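Local coordinates for haloperoxidase (Corallina officinalis, PDB 1QHB), which halogenates organic substrates, using hydrogen peroxide to oxidise bromide at a vanadate centre, and works as a homododecamer with a bound calcium ion in each subunit, at residues Gly38-Tyr43 and Pro51-Ser56; Phe57-Pro62 and Ser475-Ser480; Leu93-Ala98 and Arg121-Ser126; Asp290-Leu295 and Leu467-Ala472. All coordinates share one frame; numbering follows the deposited sequence.

Interaction 1 (Gly38-Tyr43 and Pro51-Ser56); sequences GEELLY and PSFIGS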
loop_
_atom_site.group_PDB
_atom_site.type_symbol
_atom_site.label_atom_id
_atom_site.label_comp_id
_atom_site.label_asym_id
_atom_site.label_seq_id
_atom_site.Cartn_x
_atom_site.Cartn_y
_atom_site.Cartn_z
ATOM N N GLY A 38 -19.658 -37.612 13.953
ATOM C CA GLY A 38 -18.694 -38.664 14.186
ATOM C C GLY A 38 -19.023 -40.048 13.659
ATOM O O GLY A 38 -18.206 -40.966 13.646
ATOM N N GLU A 39 -20.225 -40.240 13.117
ATOM C CA GLU A 39 -20.732 -41.530 12.701
ATOM C C GLU A 39 -20.078 -42.085 11.463
ATOM O O GLU A 39 -19.977 -43.299 11.256
ATOM C CB GLU A 39 -22.230 -41.446 12.355
ATOM C CG GLU A 39 -23.044 -41.862 13.563
ATOM C CD GLU A 39 -24.533 -41.766 13.278
ATOM O OE1 GLU A 39 -24.948 -40.905 12.501
ATOM O OE2 GLU A 39 -25.203 -42.592 13.913
ATOM N N GLU A 40 -19.676 -41.152 10.608
ATOM C CA GLU A 40 -19.191 -41.529 9.309
ATOM C C GLU A 40 -18.272 -42.734 9.288
ATOM O O GLU A 40 -18.415 -43.618 8.421
ATOM C CB GLU A 40 -18.584 -40.312 8.637
ATOM C CG GLU A 40 -18.278 -40.584 7.172
ATOM C CD GLU A 40 -18.256 -39.384 6.285
ATOM O OE1 GLU A 40 -19.315 -38.739 6.077
ATOM O OE2 GLU A 40 -17.162 -39.079 5.735
ATOM N N LEU A 41 -17.222 -42.711 10.080
ATOM C CA LEU A 41 -16.245 -43.780 10.090
ATOM C C LEU A 41 -16.373 -44.653 11.321
ATOM O O LEU A 41 -15.515 -45.542 11.418
ATOM C CB LEU A 41 -14.796 -43.222 10.115
ATOM C CG LEU A 41 -14.413 -42.399 8.888
ATOM C CD1 LEU A 41 -13.065 -41.724 9.106
ATOM C CD2 LEU A 41 -14.405 -43.291 7.658
ATOM N N LEU A 42 -17.356 -44.347 12.161
ATOM C CA LEU A 42 -17.547 -45.151 13.374
ATOM C C LEU A 42 -17.944 -46.587 13.062
ATOM O O LEU A 42 -17.326 -47.510 13.601
ATOM C CB LEU A 42 -18.588 -44.458 14.286
ATOM C CG LEU A 42 -18.940 -45.132 15.621
ATOM C CD1 LEU A 42 -17.747 -45.273 16.544
ATOM C CD2 LEU A 42 -20.055 -44.404 16.367
ATOM N N TYR A 43 -18.986 -46.830 12.289
ATOM C CA TYR A 43 -19.537 -48.171 12.098
ATOM C C TYR A 43 -18.640 -49.004 11.203
ATOM O O TYR A 43 -18.123 -48.577 10.154
ATOM C CB TYR A 43 -21.001 -48.155 11.576
ATOM C CG TYR A 43 -21.842 -47.240 12.454
ATOM C CD1 TYR A 43 -21.980 -47.468 13.821
ATOM C CD2 TYR A 43 -22.425 -46.110 11.921
ATOM C CE1 TYR A 43 -22.722 -46.599 14.619
ATOM C CE2 TYR A 43 -23.197 -45.257 12.719
ATOM C CZ TYR A 43 -23.343 -45.513 14.047
ATOM O OH TYR A 43 -24.085 -44.652 14.833
ATOM N N PRO A 51 -14.737 -49.465 7.429
ATOM C CA PRO A 51 -15.909 -48.665 7.724
ATOM C C PRO A 51 -17.014 -49.174 6.811
ATOM O O PRO A 51 -16.778 -49.456 5.625
ATOM C CB PRO A 51 -15.478 -47.229 7.473
ATOM C CG PRO A 51 -14.272 -47.293 6.599
ATOM C CD PRO A 51 -13.619 -48.636 6.819
ATOM N N SER A 52 -18.224 -49.316 7.372
ATOM C CA SER A 52 -19.323 -49.818 6.554
ATOM C C SER A 52 -20.189 -48.701 5.975
ATOM O O SER A 52 -20.978 -48.944 5.041
ATOM C CB SER A 52 -20.199 -50.707 7.452
ATOM O OG SER A 52 -20.683 -49.870 8.543
ATOM N N PHE A 53 -20.122 -47.509 6.561
ATOM C CA PHE A 53 -20.851 -46.334 6.115
ATOM C C PHE A 53 -22.356 -46.482 6.210
ATOM O O PHE A 53 -23.030 -45.747 5.499
ATOM C CB PHE A 53 -20.446 -46.007 4.672
ATOM C CG PHE A 53 -19.009 -45.555 4.610
ATOM C CD1 PHE A 53 -18.570 -44.442 5.317
ATOM C CD2 PHE A 53 -18.103 -46.291 3.867
ATOM C CE1 PHE A 53 -17.223 -44.056 5.314
ATOM C CE2 PHE A 53 -16.757 -45.914 3.836
ATOM C CZ PHE A 53 -16.334 -44.796 4.568
ATOM N N ILE A 54 -22.920 -47.266 7.157
ATOM C CA ILE A 54 -24.349 -47.447 7.266
ATOM C C ILE A 54 -25.103 -46.221 7.762
ATOM O O ILE A 54 -26.351 -46.184 7.683
ATOM C CB ILE A 54 -24.732 -48.647 8.196
ATOM C CG1 ILE A 54 -24.251 -48.474 9.616
ATOM C CG2 ILE A 54 -24.215 -49.991 7.626
ATOM C CD1 ILE A 54 -24.676 -49.534 10.605
ATOM N N GLY A 55 -24.396 -45.244 8.371
ATOM C CA GLY A 55 -25.151 -44.090 8.924
ATOM C C GLY A 55 -24.941 -42.905 7.978
ATOM O O GLY A 55 -25.315 -41.787 8.335
ATOM N N SER A 56 -24.416 -43.186 6.782
ATOM C CA SER A 56 -24.111 -42.158 5.822
ATOM C C SER A 56 -24.941 -42.207 4.544
ATOM O O SER A 56 -25.409 -43.269 4.126
ATOM C CB SER A 56 -22.616 -42.279 5.352
ATOM O OG SER A 56 -21.794 -42.157 6.522
HETATM O O HOH W 1 -21.735 -44.255 8.753
HETATM O O HOH W 2 -24.703 -39.617 9.946
HETATM O O HOH W 3 -21.749 -39.571 7.118
HETATM O O HOH W 4 -18.870 -46.433 8.708
#

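Interaction 2 (Phe57-Pro62 and Ser475-Ser480); sequences FTKGLP and SPFHPS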
loop_
_atom_site.group_PDB
_atom_site.type_symbol
_atom_site.label_atom_id
_atom_site.label_comp_id
_atom_site.label_asym_id
_atom_site.label_seq_id
_atom_site.Cartn_x
_atom_site.Cartn_y
_atom_site.Cartn_z
ATOM N N PHE A 57 -25.037 -41.055 3.866
ATOM C CA PHE A 57 -25.803 -41.072 2.610
ATOM C C PHE A 57 -25.026 -41.861 1.583
ATOM O O PHE A 57 -23.922 -41.461 1.283
ATOM C CB PHE A 57 -25.938 -39.657 2.071
ATOM C CG PHE A 57 -26.591 -39.511 0.743
ATOM C CD1 PHE A 57 -27.957 -39.534 0.591
ATOM C CD2 PHE A 57 -25.787 -39.307 -0.389
ATOM C CE1 PHE A 57 -28.523 -39.391 -0.664
ATOM C CE2 PHE A 57 -26.356 -39.120 -1.633
ATOM C CZ PHE A 57 -27.717 -39.192 -1.761
ATOM N N THR A 58 -25.564 -42.943 1.034
ATOM C CA THR A 58 -24.817 -43.664 0.019
ATOM C C THR A 58 -25.769 -43.957 -1.137
ATOM O O THR A 58 -25.465 -44.849 -1.949
ATOM C CB THR A 58 -24.251 -44.991 0.501
ATOM O OG1 THR A 58 -25.388 -45.805 0.857
ATOM C CG2 THR A 58 -23.358 -44.885 1.739
ATOM N N LYS A 59 -26.816 -43.170 -1.282
ATOM C CA LYS A 59 -27.738 -43.451 -2.387
ATOM C C LYS A 59 -27.028 -43.298 -3.712
ATOM O O LYS A 59 -26.449 -42.242 -3.948
ATOM C CB LYS A 59 -28.925 -42.491 -2.254
ATOM C CG LYS A 59 -30.135 -42.934 -3.103
ATOM C CD LYS A 59 -31.326 -42.085 -2.756
ATOM C CE LYS A 59 -32.495 -42.391 -3.710
ATOM N NZ LYS A 59 -33.785 -41.985 -3.078
ATOM N N GLY A 60 -27.102 -44.332 -4.595
ATOM C CA GLY A 60 -26.453 -44.209 -5.909
ATOM C C GLY A 60 -25.267 -45.152 -6.018
ATOM O O GLY A 60 -24.961 -45.656 -7.095
ATOM N N LEU A 61 -24.546 -45.369 -4.935
ATOM C CA LEU A 61 -23.450 -46.311 -4.859
ATOM C C LEU A 61 -24.054 -47.708 -4.772
ATOM O O LEU A 61 -25.065 -47.878 -4.118
ATOM C CB LEU A 61 -22.578 -46.025 -3.640
ATOM C CG LEU A 61 -21.988 -44.616 -3.528
ATOM C CD1 LEU A 61 -21.195 -44.500 -2.238
ATOM C CD2 LEU A 61 -21.106 -44.313 -4.726
ATOM N N PRO A 62 -23.409 -48.717 -5.370
ATOM C CA PRO A 62 -23.892 -50.080 -5.386
ATOM C C PRO A 62 -24.031 -50.643 -3.986
ATOM O O PRO A 62 -23.041 -50.636 -3.230
ATOM C CB PRO A 62 -22.808 -50.858 -6.152
ATOM C CG PRO A 62 -21.807 -49.896 -6.678
ATOM C CD PRO A 62 -22.127 -48.533 -6.112
ATOM N N SER A 475 -36.381 -40.041 -1.615
ATOM C CA SER A 475 -35.755 -38.740 -1.484
ATOM C C SER A 475 -34.982 -38.365 -2.736
ATOM O O SER A 475 -34.589 -39.229 -3.501
ATOM C CB SER A 475 -34.713 -38.765 -0.360
ATOM O OG SER A 475 -33.616 -39.496 -0.875
ATOM N N PRO A 476 -34.730 -37.077 -2.880
ATOM C CA PRO A 476 -33.857 -36.550 -3.911
ATOM C C PRO A 476 -32.452 -37.153 -3.760
ATOM O O PRO A 476 -32.064 -37.786 -2.765
ATOM C CB PRO A 476 -33.750 -35.071 -3.564
ATOM C CG PRO A 476 -35.020 -34.765 -2.805
ATOM C CD PRO A 476 -35.166 -36.009 -1.921
ATOM N N PHE A 477 -31.626 -36.927 -4.785
ATOM C CA PHE A 477 -30.274 -37.475 -4.764
ATOM C C PHE A 477 -29.247 -36.620 -4.038
ATOM O O PHE A 477 -28.259 -36.235 -4.642
ATOM C CB PHE A 477 -29.831 -37.769 -6.202
ATOM C CG PHE A 477 -29.665 -39.264 -6.395
ATOM C CD1 PHE A 477 -30.747 -40.115 -6.395
ATOM C CD2 PHE A 477 -28.419 -39.789 -6.684
ATOM C CE1 PHE A 477 -30.565 -41.458 -6.635
ATOM C CE2 PHE A 477 -28.230 -41.130 -6.935
ATOM C CZ PHE A 477 -29.323 -41.968 -6.880
ATOM N N HIS A 478 -29.508 -36.325 -2.761
ATOM C CA HIS A 478 -28.566 -35.557 -1.947
ATOM C C HIS A 478 -28.925 -35.829 -0.481
ATOM O O HIS A 478 -30.050 -36.156 -0.107
ATOM C CB HIS A 478 -28.503 -34.098 -2.328
ATOM C CG HIS A 478 -29.817 -33.385 -2.468
ATOM N ND1 HIS A 478 -30.519 -32.834 -1.412
ATOM C CD2 HIS A 478 -30.546 -33.173 -3.620
ATOM C CE1 HIS A 478 -31.617 -32.289 -1.924
ATOM N NE2 HIS A 478 -31.669 -32.485 -3.244
ATOM N N PRO A 479 -27.918 -35.766 0.382
ATOM C CA PRO A 479 -28.026 -36.057 1.777
ATOM C C PRO A 479 -29.108 -35.311 2.529
ATOM O O PRO A 479 -29.686 -34.307 2.072
ATOM C CB PRO A 479 -26.624 -35.757 2.342
ATOM C CG PRO A 479 -25.741 -36.038 1.142
ATOM C CD PRO A 479 -26.515 -35.341 0.018
ATOM N N SER A 480 -29.420 -35.886 3.704
ATOM C CA SER A 480 -30.530 -35.353 4.480
ATOM C C SER A 480 -30.321 -34.118 5.306
ATOM O O SER A 480 -31.340 -33.493 5.645
ATOM C CB SER A 480 -30.914 -36.536 5.417
ATOM O OG SER A 480 -32.269 -36.369 5.835
#

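Interaction 3 (Leu93-Ala98 and Arg121-Ser126); sequences LTLGPA and RGWENS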
loop_
_atom_site.group_PDB
_atom_site.type_symbol
_atom_site.label_atom_id
_atom_site.label_comp_id
_atom_site.label_asym_id
_atom_site.label_seq_id
_atom_site.Cartn_x
_atom_site.Cartn_y
_atom_site.Cartn_z
ATOM N N LEU A 93 -17.024 -41.693 -11.123
ATOM C CA LEU A 93 -17.489 -42.389 -9.931
ATOM C C LEU A 93 -18.324 -43.599 -10.326
ATOM O O LEU A 93 -18.860 -43.655 -11.416
ATOM C CB LEU A 93 -18.375 -41.515 -9.055
ATOM C CG LEU A 93 -17.679 -40.316 -8.381
ATOM C CD1 LEU A 93 -18.727 -39.426 -7.750
ATOM C CD2 LEU A 93 -16.634 -40.781 -7.378
ATOM N N THR A 94 -18.513 -44.507 -9.373
ATOM C CA THR A 94 -19.331 -45.665 -9.613
ATOM C C THR A 94 -20.775 -45.346 -9.225
ATOM O O THR A 94 -21.058 -45.172 -8.056
ATOM C CB THR A 94 -18.869 -46.861 -8.769
ATOM O OG1 THR A 94 -17.492 -47.100 -9.110
ATOM C CG2 THR A 94 -19.719 -48.069 -9.110
ATOM N N LEU A 95 -21.641 -45.377 -10.236
ATOM C CA LEU A 95 -23.054 -45.122 -9.988
ATOM C C LEU A 95 -23.934 -46.291 -10.395
ATOM O O LEU A 95 -23.812 -46.679 -11.562
ATOM C CB LEU A 95 -23.450 -43.935 -10.878
ATOM C CG LEU A 95 -24.845 -43.360 -10.759
ATOM C CD1 LEU A 95 -25.056 -42.790 -9.354
ATOM C CD2 LEU A 95 -25.067 -42.269 -11.814
ATOM N N GLY A 96 -24.825 -46.789 -9.571
ATOM C CA GLY A 96 -25.725 -47.841 -10.066
ATOM C C GLY A 96 -25.125 -49.226 -10.010
ATOM O O GLY A 96 -23.972 -49.431 -9.674
ATOM N N PRO A 97 -25.937 -50.223 -10.295
ATOM C CA PRO A 97 -25.518 -51.622 -10.236
ATOM C C PRO A 97 -24.870 -52.092 -11.516
ATOM O O PRO A 97 -24.773 -51.427 -12.565
ATOM C CB PRO A 97 -26.868 -52.296 -9.938
ATOM C CG PRO A 97 -27.730 -51.543 -10.928
ATOM C CD PRO A 97 -27.334 -50.086 -10.786
ATOM N N ALA A 98 -24.401 -53.336 -11.490
ATOM C CA ALA A 98 -23.763 -53.979 -12.640
ATOM C C ALA A 98 -24.625 -53.871 -13.880
ATOM O O ALA A 98 -25.849 -54.004 -13.774
ATOM C CB ALA A 98 -23.519 -55.459 -12.334
ATOM N N ARG A 121 -30.032 -42.411 -12.033
ATOM C CA ARG A 121 -30.110 -40.936 -11.925
ATOM C C ARG A 121 -28.819 -40.535 -11.208
ATOM O O ARG A 121 -28.295 -41.379 -10.484
ATOM C CB ARG A 121 -31.384 -40.441 -11.218
ATOM C CG ARG A 121 -31.611 -41.049 -9.851
ATOM C CD ARG A 121 -32.903 -40.569 -9.207
ATOM N NE ARG A 121 -32.915 -39.108 -9.063
ATOM C CZ ARG A 121 -33.545 -38.408 -8.143
ATOM N NH1 ARG A 121 -34.264 -39.014 -7.197
ATOM N NH2 ARG A 121 -33.418 -37.077 -8.239
ATOM N N GLY A 122 -28.298 -39.317 -11.378
ATOM C CA GLY A 122 -27.065 -38.902 -10.750
ATOM C C GLY A 122 -27.238 -37.939 -9.589
ATOM O O GLY A 122 -28.358 -37.512 -9.286
ATOM N N TRP A 123 -26.129 -37.647 -8.897
ATOM C CA TRP A 123 -26.207 -36.755 -7.723
ATOM C C TRP A 123 -26.501 -35.336 -8.166
ATOM O O TRP A 123 -26.053 -35.052 -9.261
ATOM C CB TRP A 123 -24.933 -36.828 -6.902
ATOM C CG TRP A 123 -24.754 -38.227 -6.368
ATOM C CD1 TRP A 123 -25.355 -38.753 -5.277
ATOM C CD2 TRP A 123 -23.910 -39.246 -6.910
ATOM N NE1 TRP A 123 -24.947 -40.062 -5.079
ATOM C CE2 TRP A 123 -24.051 -40.367 -6.073
ATOM C CE3 TRP A 123 -23.035 -39.309 -7.987
ATOM C CZ2 TRP A 123 -23.364 -41.567 -6.300
ATOM C CZ3 TRP A 123 -22.344 -40.492 -8.189
ATOM C CH2 TRP A 123 -22.517 -41.609 -7.362
ATOM N N GLU A 124 -27.250 -34.565 -7.361
ATOM C CA GLU A 124 -27.601 -33.223 -7.829
ATOM C C GLU A 124 -26.684 -32.168 -7.251
ATOM O O GLU A 124 -26.745 -31.853 -6.051
ATOM C CB GLU A 124 -29.088 -32.945 -7.458
ATOM C CG GLU A 124 -29.983 -34.123 -7.898
ATOM C CD GLU A 124 -31.417 -34.065 -7.440
ATOM O OE1 GLU A 124 -32.157 -33.184 -7.951
ATOM O OE2 GLU A 124 -31.869 -34.872 -6.579
ATOM N N ASN A 125 -25.797 -31.576 -8.076
ATOM C CA ASN A 125 -24.933 -30.515 -7.561
ATOM C C ASN A 125 -24.211 -30.888 -6.274
ATOM O O ASN A 125 -24.308 -30.202 -5.229
ATOM C CB ASN A 125 -25.781 -29.271 -7.227
ATOM C CG ASN A 125 -26.427 -28.685 -8.472
ATOM O OD1 ASN A 125 -27.660 -28.590 -8.546
ATOM N ND2 ASN A 125 -25.563 -28.329 -9.415
ATOM N N SER A 126 -23.406 -31.944 -6.350
ATOM C CA SER A 126 -22.661 -32.386 -5.179
ATOM C C SER A 126 -21.574 -31.415 -4.781
ATOM O O SER A 126 -21.138 -31.542 -3.635
ATOM C CB SER A 126 -22.092 -33.773 -5.420
ATOM O OG SER A 126 -21.701 -33.876 -6.803
#

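Interaction 4 (Asp290-Leu295 and Leu467-Ala472); sequences DFMTDL and LPMAFA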
loop_
_atom_site.group_PDB
_atom_site.type_symbol
_atom_site.label_atom_id
_atom_site.label_comp_id
_atom_site.label_asym_id
_atom_site.label_seq_id
_atom_site.Cartn_x
_atom_site.Cartn_y
_atom_site.Cartn_z
ATOM N N ASP A 290 -48.654 -45.918 -1.339
ATOM C CA ASP A 290 -47.324 -45.537 -0.868
ATOM C C ASP A 290 -46.312 -46.376 -1.641
ATOM O O ASP A 290 -46.709 -47.319 -2.336
ATOM C CB ASP A 290 -47.140 -45.694 0.618
ATOM C CG ASP A 290 -48.099 -44.845 1.425
ATOM O OD1 ASP A 290 -47.982 -43.593 1.339
ATOM O OD2 ASP A 290 -48.956 -45.407 2.157
ATOM N N PHE A 291 -45.037 -46.071 -1.540
ATOM C CA PHE A 291 -44.008 -46.622 -2.399
ATOM C C PHE A 291 -42.802 -47.082 -1.610
ATOM O O PHE A 291 -42.651 -46.676 -0.448
ATOM C CB PHE A 291 -43.497 -45.574 -3.419
ATOM C CG PHE A 291 -44.599 -45.022 -4.298
ATOM C CD1 PHE A 291 -44.915 -45.661 -5.478
ATOM C CD2 PHE A 291 -45.310 -43.880 -3.949
ATOM C CE1 PHE A 291 -45.909 -45.187 -6.317
ATOM C CE2 PHE A 291 -46.318 -43.414 -4.765
ATOM C CZ PHE A 291 -46.629 -44.074 -5.942
ATOM N N MET A 292 -42.011 -47.912 -2.285
ATOM C CA MET A 292 -40.796 -48.424 -1.682
ATOM C C MET A 292 -41.078 -49.207 -0.409
ATOM O O MET A 292 -40.321 -49.143 0.544
ATOM C CB MET A 292 -39.833 -47.239 -1.423
ATOM C CG MET A 292 -39.223 -46.692 -2.658
ATOM S SD MET A 292 -38.391 -45.103 -2.514
ATOM C CE MET A 292 -37.000 -45.598 -1.485
ATOM N N THR A 293 -42.126 -50.021 -0.414
ATOM C CA THR A 293 -42.494 -50.830 0.732
ATOM C C THR A 293 -42.013 -52.257 0.504
ATOM O O THR A 293 -42.151 -53.093 1.398
ATOM C CB THR A 293 -44.022 -50.862 0.920
ATOM O OG1 THR A 293 -44.656 -51.308 -0.302
ATOM C CG2 THR A 293 -44.525 -49.454 1.212
ATOM N N ASP A 294 -41.404 -52.530 -0.623
ATOM C CA ASP A 294 -40.838 -53.824 -0.915
ATOM C C ASP A 294 -39.303 -53.690 -0.909
ATOM O O ASP A 294 -38.745 -52.797 -1.573
ATOM C CB ASP A 294 -41.341 -54.273 -2.291
ATOM C CG ASP A 294 -40.558 -55.479 -2.738
ATOM O OD1 ASP A 294 -40.804 -56.584 -2.223
ATOM O OD2 ASP A 294 -39.670 -55.340 -3.585
ATOM N N LEU A 295 -38.636 -54.642 -0.237
ATOM C CA LEU A 295 -37.198 -54.653 -0.144
ATOM C C LEU A 295 -36.456 -54.583 -1.449
ATOM O O LEU A 295 -35.517 -53.743 -1.565
ATOM C CB LEU A 295 -36.718 -55.913 0.596
ATOM C CG LEU A 295 -35.203 -55.873 0.911
ATOM C CD1 LEU A 295 -34.939 -54.674 1.813
ATOM C CD2 LEU A 295 -34.744 -57.188 1.528
ATOM N N LEU A 467 -39.893 -47.792 5.708
ATOM C CA LEU A 467 -40.745 -46.602 5.878
ATOM C C LEU A 467 -41.429 -46.358 4.542
ATOM O O LEU A 467 -40.790 -46.167 3.498
ATOM C CB LEU A 467 -39.820 -45.435 6.290
ATOM C CG LEU A 467 -40.468 -44.046 6.312
ATOM C CD1 LEU A 467 -41.362 -43.860 7.508
ATOM C CD2 LEU A 467 -39.401 -42.948 6.409
ATOM N N PRO A 468 -42.752 -46.356 4.497
ATOM C CA PRO A 468 -43.503 -46.119 3.281
ATOM C C PRO A 468 -43.184 -44.727 2.765
ATOM O O PRO A 468 -43.285 -43.765 3.516
ATOM C CB PRO A 468 -44.958 -46.343 3.661
ATOM C CG PRO A 468 -44.946 -47.090 4.972
ATOM C CD PRO A 468 -43.675 -46.598 5.657
ATOM N N MET A 469 -42.825 -44.594 1.474
ATOM C CA MET A 469 -42.530 -43.293 0.916
ATOM C C MET A 469 -43.733 -42.693 0.230
ATOM O O MET A 469 -44.495 -43.390 -0.402
ATOM C CB MET A 469 -41.336 -43.375 -0.053
ATOM C CG MET A 469 -40.093 -43.969 0.616
ATOM S SD MET A 469 -39.583 -42.942 2.042
ATOM C CE MET A 469 -38.904 -41.710 1.053
ATOM N N ALA A 470 -43.941 -41.368 0.253
ATOM C CA ALA A 470 -45.045 -40.802 -0.513
ATOM C C ALA A 470 -44.642 -40.656 -1.980
ATOM O O ALA A 470 -45.526 -40.513 -2.845
ATOM C CB ALA A 470 -45.542 -39.457 -0.044
ATOM N N PHE A 471 -43.352 -40.709 -2.266
ATOM C CA PHE A 471 -42.834 -40.457 -3.615
ATOM C C PHE A 471 -42.225 -41.730 -4.164
ATOM O O PHE A 471 -41.526 -42.430 -3.456
ATOM C CB PHE A 471 -41.796 -39.351 -3.581
ATOM C CG PHE A 471 -42.099 -38.033 -2.941
ATOM C CD1 PHE A 471 -43.375 -37.517 -2.845
ATOM C CD2 PHE A 471 -41.043 -37.263 -2.436
ATOM C CE1 PHE A 471 -43.613 -36.278 -2.285
ATOM C CE2 PHE A 471 -41.266 -36.008 -1.872
ATOM C CZ PHE A 471 -42.561 -35.516 -1.796
ATOM N N ALA A 472 -42.421 -42.012 -5.452
ATOM C CA ALA A 472 -41.943 -43.265 -6.023
ATOM C C ALA A 472 -40.437 -43.389 -5.977
ATOM O O ALA A 472 -39.919 -44.514 -5.836
ATOM C CB ALA A 472 -42.420 -43.409 -7.462
HETATM O O HOH W 5 -38.660 -47.093 2.134
#

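Interaction 1 (Gly38-Tyr43 and Pro51-Ser56)
E39 meets G55 mainly through water. One water donates to E39 OE1 and G55 O. A second accepts from G55 N, donates to E39 O, and bonds to S56 OG. The other carboxylate oxygen, E39 OE2, takes the hydroxyl of Y43, with OH to OE2 at 2.5 Å. OE2 is met on its anti side and accepts from L150 N.

E40 follows, with CG anti to the backbone N (chi1 -170°). This lays CG beside S56 OG at 3.9 Å and beside F53 CE1 at 4.1 Å. E40 OE2 forms a salt bridge with R403, while OE1 is linked through a water to S56 OG. E40 O sits close to the F53 ring, 3.2 Å from CD1.

L41 lies alongside F53, both pointing the same way. Its CD2 touches F53 CE1 at 3.7 Å and packs on P51 CB.

Y43 closes the segment. Its O accepts S52 N at 2.9 Å in a nearly straight bond (164°), from above the carbonyl plane. S52 OG adds a weak bond to the same oxygen. A further water donates to Y43 O and E40 O, and accepts from F53 N. The tyrosine ring crosses I54 at about a right angle, with CD2 3.8 Å from I54 CG1. A CB on G55 would press against this ring.

Helix 72-84 lines the contact through F75, which meets the F53 ring. The motif is a type I beta turn, F53 to S56, folded back on an earlier part of the same irregular loop between helices 11-28 and 72-84, with waters in between.

Interaction 2 (Phe57-Pro62 and Ser475-Ser480)
F57 lays its ring on the backbone of H478 and P479. CB begins the contact, 3.7 Å from P479 CG. CG has the same atom at 3.6 Å, because the proline carbon sits over the ring face as a CH-pi contact. CD1 lies against P479 CA, and CD2 against P479 CG. Farther out, CE1 meets the carbonyl of H478. CZ reaches H478 N at 3.5 Å. CG anti to the backbone N (chi1 175°) carries the ring toward P479. The opposite face of the ring lies over K59 N, so the ring is sandwiched between two backbones.

K59 runs outstretched across the F477 ring. Its CG lies off-centre over that ring, and CE is 3.6 Å from F477 CE1. NZ donates to S475 O at 2.9 Å and weakly to S475 OG. Its charge is met by E408 in a salt bridge. G60 CA packs on the far part of the F477 ring, where a CB would clash.

H478, an active-site residue by similarity, takes K398 NZ at its ND1. F399 of helix 376-402 covers H478 and P479. W123 and E124 of strand 123-124 pack against F477 and P476, and helix 72-84 borders T58 and L61.

Interaction 3 (Leu93-Ala98 and Arg121-Ser126)
L95 puts its CD1 methyl over the six-membered ring of W123. The methyl is 3.7 Å from the ring centroid, a CH-pi contact 23° off the normal, and it leans toward CH2 at 3.4 Å. The two side chains slide past each other in opposite directions. In L95, CG lies anti to the backbone N (chi1 -175°), which carries both methyls toward the 121-123 backbone and the indole. The other methyl, CD2, rests on R121 O at 3.6 Å and near G122 CA. T94 O approaches the indole at its edge, 3.9 Å from CH2. L93 CD1 adds an apolar touch at W123 CZ3, 3.8 Å away.

Cutting L95 back to an alanine removes CG and both methyls, and would probably leave a gap over the six-membered ring and beside R121 O.

The indole is also fixed by its NE1, bonded to K59 O, and by the ring of F78. Within the second segment R121 NH2 pairs with E124 OE2 at 3.2 Å.

W123 and E124 form a parallel beta ladder with a strand of a neighbouring subunit. D363 OD2 of that subunit accepts from G122 N, and its Q368 OE1 from S126 N. Both are calcium ligands, so the motif is an intersubunit ladder beside a calcium-binding loop.

Interaction 4 (Asp290-Leu295 and Leu467-Ala472)
This is a buried loop-to-loop contact built on a single antiparallel beta bridge, a hydrogen-bonded pair of F291 and M469. It ties the loop before helix 295-302 to the loop before helix 484-499. M469 N donates to F291 O at 2.8 Å and nearly straight (169°). F291 N returns a bond to M469 O at 3.0 Å, bent to 144° but in the carbonyl plane.

The F291 ring then lies along the second segment. A472 covers one face: its CB is 4.1 Å from the ring centroid in a CH-pi contact. A470 O comes in at the ring edge, 3.5 Å from CD2. A serine at F291 has no ring, so A472 would probably lose the surface it packs on and a gap would open beside A470 O.

On another side P468 CB touches both D290 CB and T293 CG2. The D290 carboxylate turns to R324 and R169. D294 caps helix 295-302 through V297 N. F471 points away from the bridge, stacking on H331 and touching R545, a vanadate ligand by similarity. A water donates to both M292 O and L467 O.

M292 CG lies beside the backbone N (chi1 -73°) and the chain runs on extended to SD, which lies 3.7 Å from M469 CG and equally far from A472 O.

Overall arrangement
Interactions 1, 2 and 4 are buried; interaction 3 is only partly so. Interactions 1 and 2 follow one another along the loop between helices 11-28 and 72-84, and touch where F53 O meets T58 CG2. Interactions 2 and 3 lie closest, their centres about 9 Å apart. G60 O with G96 N and F477 N with E124 OE2 probably join them by hydrogen bonds. The segments 467-472 and 475-480 share a loop, and M469 CE packs near S475 N. Chemistry varies with place. Interaction 1 mixes waters with a direct backbone bond, 2 relies on rings and a lysine, 3 on apolar contacts beside a subunit interface, and 4 on paired backbones.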